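Local coordinates for protein AA9 family lytic polysaccharide monooxygenase B (PDB 5NNS) that oxidatively cleaves cellulose chains at a surface copper site, using O2 or H2O2 and a reducing agent, to give specifically C1-oxidised products, at residues Ser142-Leu155 / Tyr167-Ala181. Numbering follows the deposited sequence.
Sequences SSLAAGNYILRHEL and YPECAQLIVTGGEGA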
loop_
_atom_site.group_PDB
_atom_site.type_symbol
_atom_site.label_atom_id
_atom_site.label_comp_id
_atom_site.label_asym_id
_atom_site.label_seq_id
_atom_site.Cartn_x
_atom_site.Cartn_y
_atom_site.Cartn_z
ATOM N N SER A 142 -14.700 -9.066 -4.159
ATOM C CA SER A 142 -16.171 -9.212 -4.140
ATOM C C SER A 142 -16.705 -9.981 -2.933
ATOM O O SER A 142 -17.742 -9.618 -2.375
ATOM C CB SER A 142 -16.652 -9.922 -5.412
ATOM O OG SER A 142 -16.245 -9.229 -6.580
ATOM N N SER A 143 -15.978 -11.026 -2.533
ATOM C CA SER A 143 -16.384 -11.919 -1.443
ATOM C C SER A 143 -16.059 -11.446 -0.017
ATOM O O SER A 143 -16.533 -12.059 0.948
ATOM C CB SER A 143 -15.725 -13.283 -1.647
ATOM O OG SER A 143 -14.316 -13.168 -1.548
ATOM N N LEU A 144 -15.264 -10.381 0.121
ATOM C CA LEU A 144 -14.718 -9.978 1.420
ATOM C C LEU A 144 -15.822 -9.757 2.456
ATOM O O LEU A 144 -16.854 -9.158 2.145
ATOM C CB LEU A 144 -13.876 -8.705 1.268
ATOM C CG LEU A 144 -13.181 -8.116 2.498
ATOM C CD1 LEU A 144 -12.181 -9.098 3.082
ATOM C CD2 LEU A 144 -12.494 -6.805 2.140
ATOM N N ALA A 145 -15.602 -10.250 3.676
ATOM C CA ALA A 145 -16.564 -10.095 4.765
ATOM C C ALA A 145 -16.753 -8.620 5.095
ATOM O O ALA A 145 -15.778 -7.867 5.147
ATOM C CB ALA A 145 -16.102 -10.848 6.005
ATOM N N ALA A 146 -18.001 -8.207 5.308
ATOM C CA ALA A 146 -18.297 -6.825 5.709
ATOM C C ALA A 146 -17.557 -6.484 7.001
ATOM O O ALA A 146 -17.390 -7.338 7.878
ATOM C CB ALA A 146 -19.798 -6.612 5.880
ATOM N N GLY A 147 -17.091 -5.244 7.099
ATOM C CA GLY A 147 -16.375 -4.791 8.279
ATOM C C GLY A 147 -15.559 -3.543 8.052
ATOM O O GLY A 147 -15.623 -2.922 6.980
ATOM N N ASN A 148 -14.792 -3.194 9.079
ATOM C CA ASN A 148 -13.922 -2.030 9.071
ATOM C C ASN A 148 -12.515 -2.484 8.690
ATOM O O ASN A 148 -11.964 -3.403 9.317
ATOM C CB ASN A 148 -13.922 -1.379 10.450
ATOM C CG ASN A 148 -15.321 -1.038 10.930
ATOM O OD1 ASN A 148 -16.110 -0.435 10.198
ATOM N ND2 ASN A 148 -15.638 -1.425 12.164
ATOM N N TYR A 149 -11.956 -1.849 7.658
ATOM C CA TYR A 149 -10.666 -2.233 7.082
ATOM C C TYR A 149 -9.780 -1.027 6.795
ATOM O O TYR A 149 -10.279 0.044 6.428
ATOM C CB TYR A 149 -10.866 -2.961 5.751
ATOM C CG TYR A 149 -11.525 -4.307 5.834
ATOM C CD1 TYR A 149 -12.912 -4.419 5.869
ATOM C CD2 TYR A 149 -10.766 -5.482 5.843
ATOM C CE1 TYR A 149 -13.531 -5.657 5.927
ATOM C CE2 TYR A 149 -11.373 -6.729 5.904
ATOM C CZ TYR A 149 -12.758 -6.811 5.943
ATOM O OH TYR A 149 -13.368 -8.041 6.000
ATOM N N ILE A 150 -8.468 -1.215 6.939
ATOM C CA ILE A 150 -7.498 -0.309 6.330
ATOM C C ILE A 150 -7.250 -0.772 4.892
ATOM O O ILE A 150 -7.185 -1.973 4.637
ATOM C CB ILE A 150 -6.147 -0.308 7.073
ATOM C CG1 ILE A 150 -6.318 0.112 8.539
ATOM C CG2 ILE A 150 -5.148 0.607 6.369
ATOM C CD1 ILE A 150 -6.891 1.502 8.750
ATOM N N LEU A 151 -7.127 0.185 3.972
ATOM C CA LEU A 151 -6.687 -0.061 2.601
ATOM C C LEU A 151 -5.318 0.580 2.453
ATOM O O LEU A 151 -5.184 1.796 2.628
ATOM C CB LEU A 151 -7.650 0.573 1.594
ATOM C CG LEU A 151 -7.264 0.502 0.108
ATOM C CD1 LEU A 151 -7.297 -0.941 -0.367
ATOM C CD2 LEU A 151 -8.179 1.377 -0.742
ATOM N N ARG A 152 -4.325 -0.231 2.096
ATOM C CA ARG A 152 -2.924 0.159 2.148
ATOM C C ARG A 152 -2.288 0.058 0.761
ATOM O O ARG A 152 -2.312 -1.017 0.155
ATOM C CB ARG A 152 -2.190 -0.747 3.148
ATOM C CG ARG A 152 -0.667 -0.717 3.065
ATOM C CD ARG A 152 -0.029 -1.481 4.206
ATOM N NE ARG A 152 1.369 -1.102 4.399
ATOM C CZ ARG A 152 2.414 -1.638 3.766
ATOM N NH1 ARG A 152 2.259 -2.604 2.864
ATOM N NH2 ARG A 152 3.636 -1.200 4.048
ATOM N N HIS A 153 -1.719 1.166 0.274
ATOM C CA HIS A 153 -0.955 1.173 -0.987
ATOM C C HIS A 153 0.523 1.313 -0.679
ATOM O O HIS A 153 0.901 2.098 0.191
ATOM C CB HIS A 153 -1.400 2.311 -1.904
ATOM C CG HIS A 153 -2.781 2.133 -2.444
ATOM N ND1 HIS A 153 -3.906 2.429 -1.709
ATOM C CD2 HIS A 153 -3.221 1.668 -3.637
ATOM C CE1 HIS A 153 -4.982 2.157 -2.429
ATOM N NE2 HIS A 153 -4.595 1.700 -3.605
ATOM N N GLU A 154 1.349 0.560 -1.407
ATOM C CA GLU A 154 2.780 0.533 -1.176
ATOM C C GLU A 154 3.563 0.479 -2.479
ATOM O O GLU A 154 3.260 -0.323 -3.376
ATOM C CB GLU A 154 3.158 -0.659 -0.306
ATOM C CG GLU A 154 4.614 -0.652 0.135
ATOM C CD GLU A 154 4.932 -1.736 1.141
ATOM O OE1 GLU A 154 4.389 -2.859 1.024
ATOM O OE2 GLU A 154 5.717 -1.458 2.072
ATOM N N LEU A 155 4.573 1.341 -2.558
ATOM C CA LEU A 155 5.537 1.331 -3.644
ATOM C C LEU A 155 6.870 0.952 -3.053
ATOM O O LEU A 155 7.274 1.500 -2.026
ATOM C CB LEU A 155 5.628 2.707 -4.294
ATOM C CG LEU A 155 4.324 3.288 -4.847
ATOM C CD1 LEU A 155 4.600 4.590 -5.584
ATOM C CD2 LEU A 155 3.600 2.316 -5.764
ATOM N N TYR A 167 7.276 3.074 0.346
ATOM C CA TYR A 167 6.410 4.257 0.415
ATOM C C TYR A 167 4.972 3.802 0.654
ATOM O O TYR A 167 4.232 3.569 -0.307
ATOM C CB TYR A 167 6.473 5.049 -0.880
ATOM C CG TYR A 167 7.820 5.637 -1.215
ATOM C CD1 TYR A 167 8.212 6.865 -0.693
ATOM C CD2 TYR A 167 8.685 4.984 -2.087
ATOM C CE1 TYR A 167 9.436 7.420 -1.022
ATOM C CE2 TYR A 167 9.912 5.525 -2.420
ATOM C CZ TYR A 167 10.276 6.751 -1.897
ATOM O OH TYR A 167 11.494 7.290 -2.203
ATOM N N PRO A 168 4.579 3.648 1.935
ATOM C CA PRO A 168 3.239 3.181 2.269
ATOM C C PRO A 168 2.301 4.290 2.717
ATOM O O PRO A 168 2.726 5.192 3.425
ATOM C CB PRO A 168 3.507 2.237 3.439
ATOM C CG PRO A 168 4.671 2.852 4.139
ATOM C CD PRO A 168 5.441 3.665 3.133
ATOM N N GLU A 169 1.037 4.220 2.302
ATOM C CA GLU A 169 -0.034 5.025 2.903
ATOM C C GLU A 169 -1.246 4.152 3.188
ATOM O O GLU A 169 -1.423 3.105 2.563
ATOM C CB GLU A 169 -0.433 6.202 2.011
ATOM C CG GLU A 169 0.442 7.436 2.157
ATOM C CD GLU A 169 1.774 7.326 1.443
ATOM O OE1 GLU A 169 1.793 6.904 0.266
ATOM O OE2 GLU A 169 2.807 7.685 2.052
ATOM N N CYS A 170 -2.065 4.601 4.140
ATOM C CA CYS A 170 -3.263 3.881 4.588
ATOM C C CYS A 170 -4.505 4.750 4.515
ATOM O O CYS A 170 -4.440 5.945 4.784
ATOM C CB CYS A 170 -3.082 3.423 6.028
ATOM S SG CYS A 170 -1.888 2.086 6.208
ATOM N N ALA A 171 -5.630 4.129 4.164
ATOM C CA ALA A 171 -6.944 4.774 4.161
ATOM C C ALA A 171 -7.929 3.900 4.930
ATOM O O ALA A 171 -7.866 2.675 4.833
ATOM C CB ALA A 171 -7.422 4.978 2.736
ATOM N N GLN A 172 -8.828 4.526 5.692
ATOM C CA GLN A 172 -9.856 3.791 6.445
ATOM C C GLN A 172 -11.092 3.559 5.580
ATOM O O GLN A 172 -11.592 4.488 4.947
ATOM C CB GLN A 172 -10.239 4.536 7.732
ATOM C CG GLN A 172 -9.099 4.625 8.735
ATOM C CD GLN A 172 -9.500 5.138 10.113
ATOM O OE1 GLN A 172 -8.642 5.378 10.955
ATOM N NE2 GLN A 172 -10.796 5.294 10.353
ATOM N N LEU A 173 -11.569 2.315 5.546
ATOM C CA LEU A 173 -12.792 1.963 4.831
ATOM C C LEU A 173 -13.820 1.332 5.766
ATOM O O LEU A 173 -13.467 0.746 6.791
ATOM C CB LEU A 173 -12.508 0.968 3.705
ATOM C CG LEU A 173 -11.430 1.283 2.672
ATOM C CD1 LEU A 173 -11.302 0.105 1.720
ATOM C CD2 LEU A 173 -11.741 2.567 1.921
ATOM N N ILE A 174 -15.090 1.472 5.398
ATOM C CA ILE A 174 -16.165 0.640 5.917
ATOM C C ILE A 174 -16.636 -0.199 4.730
ATOM O O ILE A 174 -17.198 0.334 3.777
ATOM C CB ILE A 174 -17.319 1.481 6.511
ATOM C CG1 ILE A 174 -16.805 2.339 7.679
ATOM C CG2 ILE A 174 -18.446 0.572 6.997
ATOM C CD1 ILE A 174 -17.772 3.406 8.159
ATOM N N VAL A 175 -16.371 -1.504 4.779
ATOM C CA VAL A 175 -16.738 -2.420 3.704
ATOM C C VAL A 175 -18.122 -2.986 3.997
ATOM O O VAL A 175 -18.346 -3.553 5.065
ATOM C CB VAL A 175 -15.693 -3.548 3.542
ATOM C CG1 VAL A 175 -16.137 -4.578 2.512
ATOM C CG2 VAL A 175 -14.346 -2.954 3.147
ATOM N N THR A 176 -19.041 -2.820 3.046
ATOM C CA THR A 176 -20.424 -3.283 3.179
ATOM C C THR A 176 -20.688 -4.411 2.186
ATOM O O THR A 176 -19.914 -4.615 1.254
ATOM C CB THR A 176 -21.422 -2.136 2.920
ATOM O OG1 THR A 176 -21.335 -1.713 1.552
ATOM C CG2 THR A 176 -21.137 -0.948 3.839
ATOM N N GLY A 177 -21.784 -5.138 2.387
ATOM C CA GLY A 177 -22.149 -6.248 1.511
ATOM C C GLY A 177 -21.175 -7.403 1.653
ATOM O O GLY A 177 -20.832 -7.789 2.768
ATOM N N GLY A 178 -20.725 -7.946 0.525
ATOM C CA GLY A 178 -19.766 -9.045 0.516
ATOM C C GLY A 178 -20.408 -10.415 0.588
ATOM O O GLY A 178 -21.611 -10.554 0.397
ATOM N N GLU A 179 -19.584 -11.429 0.838
ATOM C CA GLU A 179 -20.027 -12.822 0.940
ATOM C C GLU A 179 -19.349 -13.520 2.125
ATOM O O GLU A 179 -19.132 -14.734 2.090
ATOM C CB GLU A 179 -19.723 -13.585 -0.364
ATOM C CG GLU A 179 -20.310 -12.975 -1.642
ATOM C CD GLU A 179 -19.788 -13.623 -2.926
ATOM O OE1 GLU A 179 -18.573 -13.909 -3.012
ATOM O OE2 GLU A 179 -20.593 -13.833 -3.864
ATOM N N GLY A 180 -19.009 -12.753 3.167
ATOM C CA GLY A 180 -18.441 -13.294 4.402
ATOM C C GLY A 180 -17.080 -13.982 4.357
ATOM O O GLY A 180 -16.679 -14.605 5.342
ATOM N N ALA A 181 -16.358 -13.861 3.242
ATOM C CA ALA A 181 -15.062 -14.521 3.092
ATOM C C ALA A 181 -13.963 -13.733 3.810
ATOM O O ALA A 181 -13.961 -12.498 3.795
ATOM C CB ALA A 181 -14.725 -14.692 1.621
HETATM O O HOH W 1 -19.779 -9.969 3.852
HETATM O O HOH W 2 -3.895 3.703 0.658
#
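Y149 leans its ring on V175, its CD1 atom 3.4 Å from V175 CG2, a close apolar contact made diagonally across the hairpin, since Y149 is paired with L173 and V175 with G147. With CG beside its own backbone N (chi1 -67°), the ring swings back toward the loop that leads into the strand, where L144 CD2 sits 3.8 Å above the plane on one face and Y149 OH bonds to A145 O at 2.6 Å. With an alanine here, A145 O would probably lose its hydroxyl partner and a gap would open beside L144 and V175. On the same face of the sheet, L151 CB meets L173 CD1 at 3.7 Å. The reverse face carries I150, whose CG2 lies 3.5 Å from C170 CB; C170 is itself tied to C49 by a disulfide. R152, its chain extended from CG to NE, runs alongside P168, NH2 to CB 3.5 Å, and forms a salt bridge with E154 (its hydrogen bonds weak), whose OE1 also bonds to Y195 OH, while R152 NE and NH2 also bond to S48 O and I47 O.

These residues belong to the long hairpin of strands 147-157 and 165-176, at the heart of one sheet of the AA9 beta-sandwich. Paired N-H and C=O groups hold it from G147 with V175 to L155 with Y167, and strands 85-91 and 63-66 flank it. Before G147 the regular ladder gives way to loops bridged by a water that accepts from A146 N and G180 N and donates to G177 O; direct backbone bonding resumes where A181 N bonds to S143 O at 2.9 Å. At the far end the hairpin carries Y167 into the copper site with H1 and H80, its hydroxyl bonded to Q165 OE1.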